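Local structure of insecticidal Delta-Endotoxin Cry8Ea1 (Bacillus Thuringiensis, 3EB7) at residues K299-H304 with V419-N424; Y359-V364 with D426-S431; S284-R289 with I329-I334; G303-S308 with T317-T322. The protein kills insect larvae, the underground grubs of Holotrichia parallela among them, probably by forming pores in gut-cell membranes as other three-domain Cry toxins do. One frame throughout, in Å; residues are numbered along the deposited sequence.

Contact 1. Residues K299-H304 with V419-N424; sequences KKWIGH and VTFIRN. With SO4 (sulfate ion), chain E.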
loop_
_atom_site.group_PDB
_atom_site.type_symbol
_atom_site.label_atom_id
_atom_site.label_comp_id
_atom_site.label_asym_id
_atom_site.label_seq_id
_atom_site.Cartn_x
_atom_site.Cartn_y
_atom_site.Cartn_z
ATOM N N LYS A 299 25.331 15.678 19.476
ATOM C CA LYS A 299 24.358 16.690 19.069
ATOM C C LYS A 299 23.239 15.991 18.310
ATOM O O LYS A 299 23.466 15.367 17.261
ATOM C CB LYS A 299 24.983 17.748 18.197
ATOM C CG LYS A 299 25.853 18.704 18.888
ATOM C CD LYS A 299 26.607 19.460 17.802
ATOM C CE LYS A 299 27.087 20.770 18.282
ATOM N NZ LYS A 299 28.208 21.179 17.375
ATOM N N LYS A 300 22.025 16.097 18.845
ATOM C CA LYS A 300 20.950 15.218 18.414
ATOM C C LYS A 300 19.636 15.960 18.207
ATOM O O LYS A 300 19.442 17.043 18.707
ATOM C CB LYS A 300 20.786 14.049 19.404
ATOM C CG LYS A 300 20.497 14.461 20.824
ATOM C CD LYS A 300 20.100 13.227 21.668
ATOM C CE LYS A 300 20.275 13.425 23.194
ATOM N NZ LYS A 300 19.272 14.376 23.689
ATOM N N TRP A 301 18.751 15.334 17.451
ATOM C CA TRP A 301 17.409 15.802 17.145
ATOM C C TRP A 301 16.576 15.662 18.428
ATOM O O TRP A 301 16.263 14.510 18.875
ATOM C CB TRP A 301 16.886 14.870 16.042
ATOM C CG TRP A 301 15.486 15.102 15.455
ATOM C CD1 TRP A 301 14.333 15.516 16.110
ATOM C CD2 TRP A 301 15.097 14.852 14.089
ATOM N NE1 TRP A 301 13.272 15.560 15.209
ATOM C CE2 TRP A 301 13.709 15.142 13.978
ATOM C CE3 TRP A 301 15.787 14.402 12.953
ATOM C CZ2 TRP A 301 13.016 15.030 12.766
ATOM C CZ3 TRP A 301 15.095 14.295 11.747
ATOM C CH2 TRP A 301 13.713 14.608 11.670
ATOM N N ILE A 302 16.273 16.808 19.045
ATOM C CA ILE A 302 15.451 16.865 20.272
ATOM C C ILE A 302 14.002 17.366 20.065
ATOM O O ILE A 302 13.208 17.369 21.005
ATOM C CB ILE A 302 16.098 17.710 21.425
ATOM C CG1 ILE A 302 16.248 19.184 21.008
ATOM C CG2 ILE A 302 17.395 17.110 21.884
ATOM C CD1 ILE A 302 16.676 20.148 22.162
ATOM N N GLY A 303 13.666 17.789 18.853
ATOM C CA GLY A 303 12.314 18.243 18.527
ATOM C C GLY A 303 12.283 18.690 17.085
ATOM O O GLY A 303 13.340 18.868 16.466
ATOM N N HIS A 304 11.088 18.836 16.522
ATOM C CA HIS A 304 10.923 19.323 15.150
ATOM C C HIS A 304 9.570 19.960 14.950
ATOM O O HIS A 304 8.633 19.769 15.724
ATOM C CB HIS A 304 11.159 18.218 14.100
ATOM C CG HIS A 304 10.150 17.110 14.117
ATOM N ND1 HIS A 304 10.272 16.003 14.933
ATOM C CD2 HIS A 304 9.025 16.916 13.386
ATOM C CE1 HIS A 304 9.248 15.193 14.729
ATOM N NE2 HIS A 304 8.491 15.706 13.774
ATOM N N VAL A 419 7.014 12.815 9.973
ATOM C CA VAL A 419 7.868 12.460 11.100
ATOM C C VAL A 419 7.138 12.715 12.430
ATOM O O VAL A 419 6.689 13.842 12.711
ATOM C CB VAL A 419 9.179 13.297 11.104
ATOM C CG1 VAL A 419 10.198 12.695 12.060
ATOM C CG2 VAL A 419 9.812 13.400 9.686
ATOM N N THR A 420 7.028 11.660 13.251
ATOM C CA THR A 420 6.564 11.759 14.638
ATOM C C THR A 420 7.741 11.493 15.579
ATOM O O THR A 420 8.822 11.112 15.134
ATOM C CB THR A 420 5.430 10.786 14.926
ATOM O OG1 THR A 420 5.894 9.442 14.682
ATOM C CG2 THR A 420 4.252 11.109 13.997
ATOM N N PHE A 421 7.548 11.687 16.876
ATOM C CA PHE A 421 8.694 11.755 17.763
ATOM C C PHE A 421 8.254 11.499 19.197
ATOM O O PHE A 421 7.117 11.822 19.554
ATOM C CB PHE A 421 9.336 13.152 17.579
ATOM C CG PHE A 421 10.643 13.370 18.304
ATOM C CD1 PHE A 421 11.845 12.948 17.759
ATOM C CD2 PHE A 421 10.676 14.095 19.486
ATOM C CE1 PHE A 421 13.069 13.161 18.442
ATOM C CE2 PHE A 421 11.887 14.327 20.161
ATOM C CZ PHE A 421 13.082 13.863 19.640
ATOM N N ILE A 422 9.127 10.872 19.994
ATOM C CA ILE A 422 9.022 10.886 21.453
ATOM C C ILE A 422 10.343 11.404 22.012
ATOM O O ILE A 422 11.367 11.338 21.332
ATOM C CB ILE A 422 8.726 9.465 22.068
ATOM C CG1 ILE A 422 9.875 8.491 21.767
ATOM C CG2 ILE A 422 7.416 8.919 21.562
ATOM C CD1 ILE A 422 9.723 7.085 22.349
ATOM N N ARG A 423 10.308 11.876 23.257
ATOM C CA ARG A 423 11.465 12.359 24.025
ATOM C C ARG A 423 11.873 11.325 25.066
ATOM O O ARG A 423 11.038 10.544 25.508
ATOM C CB ARG A 423 11.094 13.637 24.789
ATOM C CG ARG A 423 11.483 14.961 24.099
ATOM C CD ARG A 423 12.977 15.106 24.068
ATOM N NE ARG A 423 13.408 16.373 24.610
ATOM C CZ ARG A 423 14.660 16.686 24.940
ATOM N NH1 ARG A 423 15.679 15.824 24.794
ATOM N NH2 ARG A 423 14.868 17.895 25.434
ATOM N N ASN A 424 13.153 11.357 25.482
ATOM C CA ASN A 424 13.698 10.493 26.549
ATOM C C ASN A 424 13.115 9.107 26.564
ATOM O O ASN A 424 12.290 8.817 27.442
ATOM C CB ASN A 424 13.452 11.065 27.952
ATOM C CG ASN A 424 13.695 12.538 28.044
ATOM O OD1 ASN A 424 13.016 13.222 28.831
ATOM N ND2 ASN A 424 14.654 13.054 27.264
HETATM S S SO4 E . 30.262 23.079 19.595
HETATM O O1 SO4 E . 31.267 23.686 20.463
HETATM O O2 SO4 E . 29.835 24.052 18.589
HETATM O O3 SO4 E . 30.902 21.905 18.985
HETATM O O4 SO4 E . 29.072 22.649 20.336
#
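Phe421 projects from strand 414-422 onto Trp301 and His304 of strand 296-310, joining two sheets across the interior of the beta prism that forms the middle domain of Cry toxins. The strand axes come no nearer than 8.0 Å and run at 110°, a spacing set by side chains between sheets. With CG anti to its backbone N (chi1 -173°), Phe421 extends straight into the gap. Its CB lies at the imidazole edge, 3.5 Å from His304 CE1. Next, CD1 passes beside Trp301 NE1 and CD1, and CE1 comes within 3.5 Å of Trp301 CD1; the phenyl and pyrrole planes are only 18° apart but slid, with little overlap. At the tip, CZ meets Trp301 O near the phenyl plane at 3.3 Å, while CE2 lies 3.4 Å from Ile302 O. Trp301 O precedes, and Ile302 O belongs to, a classic beta bulge in which Ile302 and Gly303 both face Tyr286.

The His304 ring is gripped through both nitrogens. Trp301 NE1, with His304 ND1 in the indole plane, donates to that atom over 3.0 Å, and His304 NE2 donates to Val419 O over 2.8 Å, approaching from well above the carbonyl plane. That pattern is consistent with a neutral imidazole protonated on NE2. Val419 CG1 fills in against Trp301 CZ2 and CH2. At the other end Asp426 bridges Lys300 and Arg423, which probably offsets the closeness of their like charges. Arg423 lies alongside Ile302, whose CB sits 3.8 Å above the guanidinium plane, over its centre.

Contact 2. Residues Y359-V364 with D426-S431; sequences YGVSKV and DVPVFS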
loop_
_atom_site.group_PDB
_atom_site.type_symbol
_atom_site.label_atom_id
_atom_site.label_comp_id
_atom_site.label_asym_id
_atom_site.label_seq_id
_atom_site.Cartn_x
_atom_site.Cartn_y
_atom_site.Cartn_z
ATOM N N TYR A 359 20.280 8.429 24.114
ATOM C CA TYR A 359 19.963 8.032 22.758
ATOM C C TYR A 359 19.522 9.238 21.974
ATOM O O TYR A 359 18.947 10.169 22.554
ATOM C CB TYR A 359 18.862 6.965 22.754
ATOM C CG TYR A 359 19.283 5.696 23.456
ATOM C CD1 TYR A 359 19.030 5.523 24.805
ATOM C CD2 TYR A 359 19.901 4.668 22.757
ATOM C CE1 TYR A 359 19.411 4.359 25.454
ATOM C CE2 TYR A 359 20.301 3.499 23.396
ATOM C CZ TYR A 359 20.060 3.366 24.735
ATOM O OH TYR A 359 20.428 2.247 25.381
ATOM N N GLY A 360 19.805 9.245 20.670
ATOM C CA GLY A 360 19.286 10.291 19.781
ATOM C C GLY A 360 19.871 10.238 18.392
ATOM O O GLY A 360 20.945 9.681 18.203
ATOM N N VAL A 361 19.194 10.847 17.424
ATOM C CA VAL A 361 19.628 10.810 16.030
ATOM C C VAL A 361 20.681 11.924 15.817
ATOM O O VAL A 361 20.414 13.115 16.082
ATOM C CB VAL A 361 18.399 10.983 15.084
ATOM C CG1 VAL A 361 18.811 11.208 13.585
ATOM C CG2 VAL A 361 17.413 9.799 15.249
ATOM N N SER A 362 21.866 11.534 15.349
ATOM C CA SER A 362 22.975 12.500 15.118
ATOM C C SER A 362 23.087 12.980 13.668
ATOM O O SER A 362 23.731 13.990 13.368
ATOM C CB SER A 362 24.299 11.879 15.545
ATOM O OG SER A 362 24.487 10.705 14.776
ATOM N N LYS A 363 22.434 12.269 12.772
ATOM C CA LYS A 363 22.598 12.532 11.360
ATOM C C LYS A 363 21.478 11.909 10.548
ATOM O O LYS A 363 21.123 10.755 10.779
ATOM C CB LYS A 363 23.944 11.981 10.866
ATOM C CG LYS A 363 24.251 12.338 9.416
ATOM C CD LYS A 363 25.678 11.872 9.104
ATOM C CE LYS A 363 26.050 12.043 7.638
ATOM N NZ LYS A 363 27.347 11.294 7.433
ATOM N N VAL A 364 20.934 12.671 9.611
ATOM C CA VAL A 364 20.000 12.119 8.601
ATOM C C VAL A 364 20.317 12.669 7.207
ATOM O O VAL A 364 20.347 13.871 7.022
ATOM C CB VAL A 364 18.473 12.422 8.910
ATOM C CG1 VAL A 364 17.574 11.716 7.879
ATOM C CG2 VAL A 364 18.106 12.006 10.316
ATOM N N ASP A 426 15.018 10.148 22.814
ATOM C CA ASP A 426 14.674 11.043 21.691
ATOM C C ASP A 426 14.680 10.231 20.406
ATOM O O ASP A 426 15.755 9.957 19.817
ATOM C CB ASP A 426 15.657 12.215 21.605
ATOM C CG ASP A 426 15.715 13.042 22.908
ATOM O OD1 ASP A 426 14.689 13.109 23.634
ATOM O OD2 ASP A 426 16.776 13.647 23.209
ATOM N N VAL A 427 13.489 9.778 20.027
ATOM C CA VAL A 427 13.342 8.858 18.923
ATOM C C VAL A 427 12.244 9.282 17.919
ATOM O O VAL A 427 11.062 9.286 18.259
ATOM C CB VAL A 427 13.067 7.385 19.403
ATOM C CG1 VAL A 427 13.003 6.458 18.224
ATOM C CG2 VAL A 427 14.116 6.891 20.371
ATOM N N PRO A 428 12.649 9.631 16.683
ATOM C CA PRO A 428 11.708 9.874 15.574
ATOM C C PRO A 428 11.230 8.611 14.848
ATOM O O PRO A 428 11.903 7.569 14.863
ATOM C CB PRO A 428 12.503 10.785 14.616
ATOM C CG PRO A 428 13.995 10.600 14.972
ATOM C CD PRO A 428 14.072 9.847 16.296
ATOM N N VAL A 429 10.045 8.696 14.245
ATOM C CA VAL A 429 9.548 7.635 13.370
ATOM C C VAL A 429 9.233 8.315 12.041
ATOM O O VAL A 429 8.681 9.415 12.016
ATOM C CB VAL A 429 8.285 6.913 13.997
ATOM C CG1 VAL A 429 7.562 6.040 13.006
ATOM C CG2 VAL A 429 8.695 6.070 15.185
ATOM N N PHE A 430 9.630 7.690 10.939
ATOM C CA PHE A 430 9.300 8.202 9.597
ATOM C C PHE A 430 8.098 7.436 9.047
ATOM O O PHE A 430 8.025 6.216 9.180
ATOM C CB PHE A 430 10.496 8.045 8.654
ATOM C CG PHE A 430 11.695 8.950 8.952
ATOM C CD1 PHE A 430 12.892 8.782 8.238
ATOM C CD2 PHE A 430 11.652 9.956 9.912
ATOM C CE1 PHE A 430 14.021 9.623 8.484
ATOM C CE2 PHE A 430 12.792 10.799 10.161
ATOM C CZ PHE A 430 13.937 10.648 9.457
ATOM N N SER A 431 7.141 8.155 8.477
ATOM C CA SER A 431 6.054 7.547 7.700
ATOM C C SER A 431 6.183 7.863 6.218
ATOM O O SER A 431 6.779 8.855 5.822
ATOM C CB SER A 431 4.661 7.969 8.218
ATOM O OG SER A 431 4.362 9.298 7.843
HETATM O O HOH W 1 17.350 10.749 24.860
HETATM O O HOH W 2 16.724 12.020 18.250
#
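Val361 packs on Pro428 where strands 357-369 and 427-434, members of different sheets of the beta prism, converge inside the domain. The touching parts run 37° apart, yet the backbones do not pair directly: the nearest CA atoms, those of Gly360 and Asp426, are 5.0 Å apart.

Polar linkage at this end goes through two waters. One donates to Tyr359 O at 2.9 Å and accepts from Asp426 N at 3.2 Å, bridging two atoms that are not bonded to each other. The second accepts from Val361 N at 2.9 Å and donates to Asp426 O at 2.8 Å. Between them the backbones do touch, through a CA-H...O contact from Gly360 CA to Asp426 O, 3.5 Å long and almost straight (170° at the hydrogen). The Asp426 carboxylate itself turns to other partners: OD2 serves Lys300 and Arg423, and OD1 accepts from Asn424 N.

The apolar contacts lie farther along. Val361 CG2, the branch beside its backbone N, reaches the proline ring obliquely and lies 3.5 Å from Pro428 CD, with CG equally near. Ile247 adds to this cluster, touching both Val361 and Phe430. Val364 and Phe430 approach from opposite directions, and Val364 CG1 meets the edge of the phenyl ring, 4.1 Å from Phe430 CZ.

Contact 3. Residues S284-R289 with I329-I334; sequences SIYTGR and IATQQI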
loop_
_atom_site.group_PDB
_atom_site.type_symbol
_atom_site.label_atom_id
_atom_site.label_comp_id
_atom_site.label_asym_id
_atom_site.label_seq_id
_atom_site.Cartn_x
_atom_site.Cartn_y
_atom_site.Cartn_z
ATOM N N SER A 284 11.496 21.631 10.261
ATOM C CA SER A 284 12.562 22.279 11.039
ATOM C C SER A 284 13.006 21.337 12.119
ATOM O O SER A 284 12.165 20.843 12.829
ATOM C CB SER A 284 12.105 23.579 11.737
ATOM O OG SER A 284 11.722 24.536 10.797
ATOM N N ILE A 285 14.316 21.100 12.243
ATOM C CA ILE A 285 14.829 20.164 13.261
ATOM C C ILE A 285 15.576 20.979 14.324
ATOM O O ILE A 285 16.406 21.816 14.001
ATOM C CB ILE A 285 15.762 19.099 12.628
ATOM C CG1 ILE A 285 15.058 18.365 11.484
ATOM C CG2 ILE A 285 16.379 18.141 13.683
ATOM C CD1 ILE A 285 16.003 17.496 10.601
ATOM N N TYR A 286 15.263 20.749 15.586
ATOM C CA TYR A 286 15.885 21.446 16.694
ATOM C C TYR A 286 16.888 20.484 17.357
ATOM O O TYR A 286 16.578 19.315 17.631
ATOM C CB TYR A 286 14.799 21.942 17.680
ATOM C CG TYR A 286 13.857 22.944 17.022
ATOM C CD1 TYR A 286 12.768 22.530 16.250
ATOM C CD2 TYR A 286 14.083 24.303 17.142
ATOM C CE1 TYR A 286 11.927 23.471 15.576
ATOM C CE2 TYR A 286 13.261 25.241 16.504
ATOM C CZ TYR A 286 12.193 24.825 15.720
ATOM O OH TYR A 286 11.416 25.794 15.124
ATOM N N THR A 287 18.094 20.999 17.585
ATOM C CA THR A 287 19.220 20.213 18.074
ATOM C C THR A 287 19.630 20.591 19.510
ATOM O O THR A 287 19.645 21.753 19.886
ATOM C CB THR A 287 20.407 20.383 17.112
ATOM O OG1 THR A 287 19.980 19.989 15.795
ATOM C CG2 THR A 287 21.600 19.557 17.550
ATOM N N GLY A 288 19.925 19.565 20.305
ATOM C CA GLY A 288 20.517 19.717 21.614
ATOM C C GLY A 288 21.880 19.050 21.648
ATOM O O GLY A 288 22.224 18.246 20.804
ATOM N N ARG A 289 22.662 19.433 22.644
ATOM C CA ARG A 289 23.981 18.902 22.874
ATOM C C ARG A 289 23.967 18.169 24.223
ATOM O O ARG A 289 23.622 18.761 25.250
ATOM C CB ARG A 289 25.023 20.033 22.869
ATOM C CG ARG A 289 26.456 19.527 22.921
ATOM C CD ARG A 289 27.470 20.681 22.715
ATOM N NE ARG A 289 28.850 20.237 22.503
ATOM C CZ ARG A 289 29.661 19.797 23.467
ATOM N NH1 ARG A 289 29.247 19.729 24.720
ATOM N NH2 ARG A 289 30.895 19.438 23.189
ATOM N N ILE A 329 20.264 24.246 20.760
ATOM C CA ILE A 329 21.493 24.997 20.451
ATOM C C ILE A 329 21.623 25.311 18.988
ATOM O O ILE A 329 22.411 26.177 18.599
ATOM C CB ILE A 329 22.795 24.374 21.067
ATOM C CG1 ILE A 329 22.946 22.870 20.763
ATOM C CG2 ILE A 329 22.817 24.621 22.595
ATOM C CD1 ILE A 329 23.527 22.551 19.391
ATOM N N ALA A 330 20.823 24.632 18.172
ATOM C CA ALA A 330 20.822 24.871 16.738
ATOM C C ALA A 330 19.458 24.494 16.184
ATOM O O ALA A 330 18.703 23.749 16.828
ATOM C CB ALA A 330 21.951 24.102 16.044
ATOM N N THR A 331 19.110 25.103 15.045
ATOM C CA THR A 331 17.927 24.739 14.265
ATOM C C THR A 331 18.374 24.525 12.835
ATOM O O THR A 331 19.413 24.985 12.446
ATOM C CB THR A 331 16.804 25.802 14.272
ATOM O OG1 THR A 331 17.187 26.914 13.449
ATOM C CG2 THR A 331 16.454 26.275 15.705
ATOM N N GLN A 332 17.615 23.776 12.072
ATOM C CA GLN A 332 17.850 23.698 10.668
ATOM C C GLN A 332 16.476 23.620 10.027
ATOM O O GLN A 332 15.646 22.814 10.466
ATOM C CB GLN A 332 18.667 22.441 10.344
ATOM C CG GLN A 332 19.071 22.376 8.856
ATOM C CD GLN A 332 19.908 21.176 8.518
ATOM O OE1 GLN A 332 20.492 20.548 9.392
ATOM N NE2 GLN A 332 19.997 20.871 7.241
ATOM N N GLN A 333 16.243 24.444 9.002
ATOM C CA GLN A 333 14.995 24.422 8.209
ATOM C C GLN A 333 15.220 23.732 6.869
ATOM O O GLN A 333 16.176 24.047 6.156
ATOM C CB GLN A 333 14.463 25.852 7.982
ATOM C CG GLN A 333 14.230 26.673 9.276
ATOM C CD GLN A 333 13.845 28.158 9.032
ATOM O OE1 GLN A 333 14.105 29.017 9.873
ATOM N NE2 GLN A 333 13.208 28.445 7.905
ATOM N N ILE A 334 14.333 22.799 6.513
ATOM C CA ILE A 334 14.421 22.077 5.250
ATOM C C ILE A 334 13.136 22.272 4.454
ATOM O O ILE A 334 12.047 21.895 4.917
ATOM C CB ILE A 334 14.714 20.545 5.460
ATOM C CG1 ILE A 334 15.990 20.324 6.317
ATOM C CG2 ILE A 334 14.835 19.861 4.119
ATOM C CD1 ILE A 334 16.262 18.854 6.736
#
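Ile285 and Gln332 form a hydrogen-bonded pair in the antiparallel ladder that attaches outer strand 330-335 to strand 278-292 in a four-stranded sheet of the beta prism. The axes run at 166°. Ile285 N to Gln332 O is 2.8 Å, and Gln332 N returns to Ile285 O at 3.0 Å. Farther along, Thr287 N donates to Ala330 O over 2.9 Å with an almost straight N-H...O angle of 170°. Thr287 O takes Ile329 N at 2.7 Å; with both bonds made, Ile329 and Ala330 face the one residue Thr287, a classic beta bulge.

The enclosed side is the face carrying the buried Ile285 and Thr287. There Ile285 CD1 meets Ile334 CD1 at 4.1 Å, with Trp301 and Tyr381 packing against Ile285. The polar groups on this face are also held, Thr287 OG1 by Tyr381 OH and Gln332 NE2 by Thr380 O.

The other face opens to solvent at Thr331 and Gln333, although Ser284 on it is buried. Ser284 OG has Gln333 CG as its nearest neighbour across the ladder, at 3.6 Å. The closest side-chain approach is nonetheless on this side, where Thr331 lies alongside Tyr286: because OG1 sits between the backbone N and carbonyl carbon (chi1 74°), CG2 is the branch turned to the ring, and it approaches obliquely to 3.4 Å from Tyr286 CD2.

Contact 4. Residues G303-S308 with T317-T322; sequences GHQISS and TQTYGT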
loop_
_atom_site.group_PDB
_atom_site.type_symbol
_atom_site.label_atom_id
_atom_site.label_comp_id
_atom_site.label_asym_id
_atom_site.label_seq_id
_atom_site.Cartn_x
_atom_site.Cartn_y
_atom_site.Cartn_z
ATOM N N GLY A 303 13.666 17.789 18.853
ATOM C CA GLY A 303 12.314 18.243 18.527
ATOM C C GLY A 303 12.283 18.690 17.085
ATOM O O GLY A 303 13.340 18.868 16.466
ATOM N N HIS A 304 11.088 18.836 16.522
ATOM C CA HIS A 304 10.923 19.323 15.150
ATOM C C HIS A 304 9.570 19.960 14.950
ATOM O O HIS A 304 8.633 19.769 15.724
ATOM C CB HIS A 304 11.159 18.218 14.100
ATOM C CG HIS A 304 10.150 17.110 14.117
ATOM N ND1 HIS A 304 10.272 16.003 14.933
ATOM C CD2 HIS A 304 9.025 16.916 13.386
ATOM C CE1 HIS A 304 9.248 15.193 14.729
ATOM N NE2 HIS A 304 8.491 15.706 13.774
ATOM N N GLN A 305 9.491 20.721 13.880
ATOM C CA GLN A 305 8.278 21.371 13.449
ATOM C C GLN A 305 8.061 20.882 12.027
ATOM O O GLN A 305 8.962 20.910 11.202
ATOM C CB GLN A 305 8.483 22.891 13.521
ATOM C CG GLN A 305 7.213 23.657 13.674
ATOM C CD GLN A 305 7.304 25.100 13.221
ATOM O OE1 GLN A 305 7.083 25.996 14.007
ATOM N NE2 GLN A 305 7.604 25.326 11.955
ATOM N N ILE A 306 6.893 20.376 11.733
ATOM C CA ILE A 306 6.668 19.767 10.436
ATOM C C ILE A 306 5.417 20.338 9.800
ATOM O O ILE A 306 4.398 20.506 10.468
ATOM C CB ILE A 306 6.603 18.189 10.530
ATOM C CG1 ILE A 306 6.377 17.564 9.134
ATOM C CG2 ILE A 306 5.534 17.713 11.558
ATOM C CD1 ILE A 306 6.677 16.077 9.088
ATOM N N SER A 307 5.499 20.648 8.507
ATOM C CA SER A 307 4.350 21.139 7.758
ATOM C C SER A 307 4.042 20.156 6.663
ATOM O O SER A 307 4.960 19.634 5.989
ATOM C CB SER A 307 4.615 22.527 7.150
ATOM O OG SER A 307 4.838 23.517 8.148
ATOM N N SER A 308 2.742 19.906 6.487
ATOM C CA SER A 308 2.207 19.119 5.362
ATOM C C SER A 308 0.944 19.734 4.786
ATOM O O SER A 308 0.301 20.633 5.385
ATOM C CB SER A 308 1.896 17.686 5.801
ATOM O OG SER A 308 1.092 17.682 6.970
ATOM N N THR A 317 0.682 22.726 10.399
ATOM C CA THR A 317 1.956 22.644 11.032
ATOM C C THR A 317 1.800 22.102 12.431
ATOM O O THR A 317 1.015 22.633 13.220
ATOM C CB THR A 317 2.679 24.010 11.057
ATOM O OG1 THR A 317 2.931 24.445 9.722
ATOM C CG2 THR A 317 4.006 23.913 11.753
ATOM N N GLN A 318 2.534 21.031 12.739
ATOM C CA GLN A 318 2.576 20.528 14.105
ATOM C C GLN A 318 4.012 20.529 14.624
ATOM O O GLN A 318 4.981 20.578 13.867
ATOM C CB GLN A 318 1.940 19.128 14.237
ATOM C CG GLN A 318 0.707 18.855 13.329
ATOM C CD GLN A 318 -0.675 19.400 13.825
ATOM O OE1 GLN A 318 -0.826 19.944 14.948
ATOM N NE2 GLN A 318 -1.700 19.238 12.964
ATOM N N THR A 319 4.121 20.460 15.937
ATOM C CA THR A 319 5.358 20.551 16.666
ATOM C C THR A 319 5.507 19.260 17.438
ATOM O O THR A 319 4.503 18.701 17.898
ATOM C CB THR A 319 5.243 21.770 17.605
ATOM O OG1 THR A 319 5.929 22.863 17.005
ATOM C CG2 THR A 319 5.817 21.538 18.946
ATOM N N TYR A 320 6.753 18.789 17.568
ATOM C CA TYR A 320 7.096 17.613 18.380
ATOM C C TYR A 320 8.361 17.842 19.146
ATOM O O TYR A 320 9.295 18.433 18.613
ATOM C CB TYR A 320 7.352 16.390 17.488
ATOM C CG TYR A 320 6.122 15.839 16.833
ATOM C CD1 TYR A 320 5.401 14.824 17.449
ATOM C CD2 TYR A 320 5.680 16.319 15.597
ATOM C CE1 TYR A 320 4.300 14.281 16.857
ATOM C CE2 TYR A 320 4.545 15.784 15.004
ATOM C CZ TYR A 320 3.865 14.784 15.663
ATOM O OH TYR A 320 2.747 14.226 15.123
ATOM N N GLY A 321 8.389 17.356 20.380
ATOM C CA GLY A 321 9.585 17.380 21.198
ATOM C C GLY A 321 9.886 18.748 21.769
ATOM O O GLY A 321 8.967 19.521 22.075
ATOM N N THR A 322 11.171 19.037 21.939
ATOM C CA THR A 322 11.606 20.324 22.426
ATOM C C THR A 322 11.957 21.218 21.252
ATOM O O THR A 322 12.766 20.856 20.388
ATOM C CB THR A 322 12.787 20.147 23.375
ATOM O OG1 THR A 322 12.348 19.344 24.470
ATOM C CG2 THR A 322 13.331 21.504 23.917
#
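Thr317 meets Ser307 near the turn end of the beta hairpin formed by strands 296-310 and 316-321, at one margin of a four-stranded prism sheet. The strands are antiparallel, at 169°. Thr317 OG1 and Ser307 OG share a short hydrogen bond of 2.6 Å, and Thr317 CG2 turns to the Gln305 chain. Gln318 pairs with Ile306 by two backbone bonds, its N giving to Ile306 O at 3.0 Å and its O taking Ile306 N at 2.9 Å, while its amide end leads away. On the same face as Thr317, Thr319 brings OG1 to 3.7 Å from Gln305 CG.

Tyr320 adds the aromatic contact. Besides exchanging backbone bonds with His304, both 2.8 Å (Tyr320 N to His304 O, His304 N to Tyr320 O), it lies alongside the imidazole. Its CB sits over one face in a CH-pi contact, 3.9 Å from the His304 centroid and 26° off the normal. The two rings are near parallel (18°) but slid past each other, and Ile306 CG2 lies at the phenol ring's edge, near Tyr320 CE2. Gly321, with no side chain, comes close to Gly303, and then the carbonyl of Thr322 receives a CA-H...O contact: Gly303 CA lies 3.2 Å from Thr322 O.

Contacts 1 and 2 belong to the buried interior of the prism and join different sheets, whereas contacts 3 and 4 are partly exposed ladders within one sheet, adding strands 330-335 and 316-321 at its two margins. Their chemistry follows: the inner contacts rest on side chains and water bridges, the marginal ones mainly on backbone ladders, with side chains added. Contacts 1 and 4 share Gly303 and His304 on strand 296-310, which is hydrogen-bonded to strand 278-292 of contact 3, as at Tyr286 N to Gly303 O. Contact 2 is tied to contact 1 by the Lys300-Asp426 salt bridge, but contacts 3 and 4 do not touch it; their centres each lie about 13 Å from its centre.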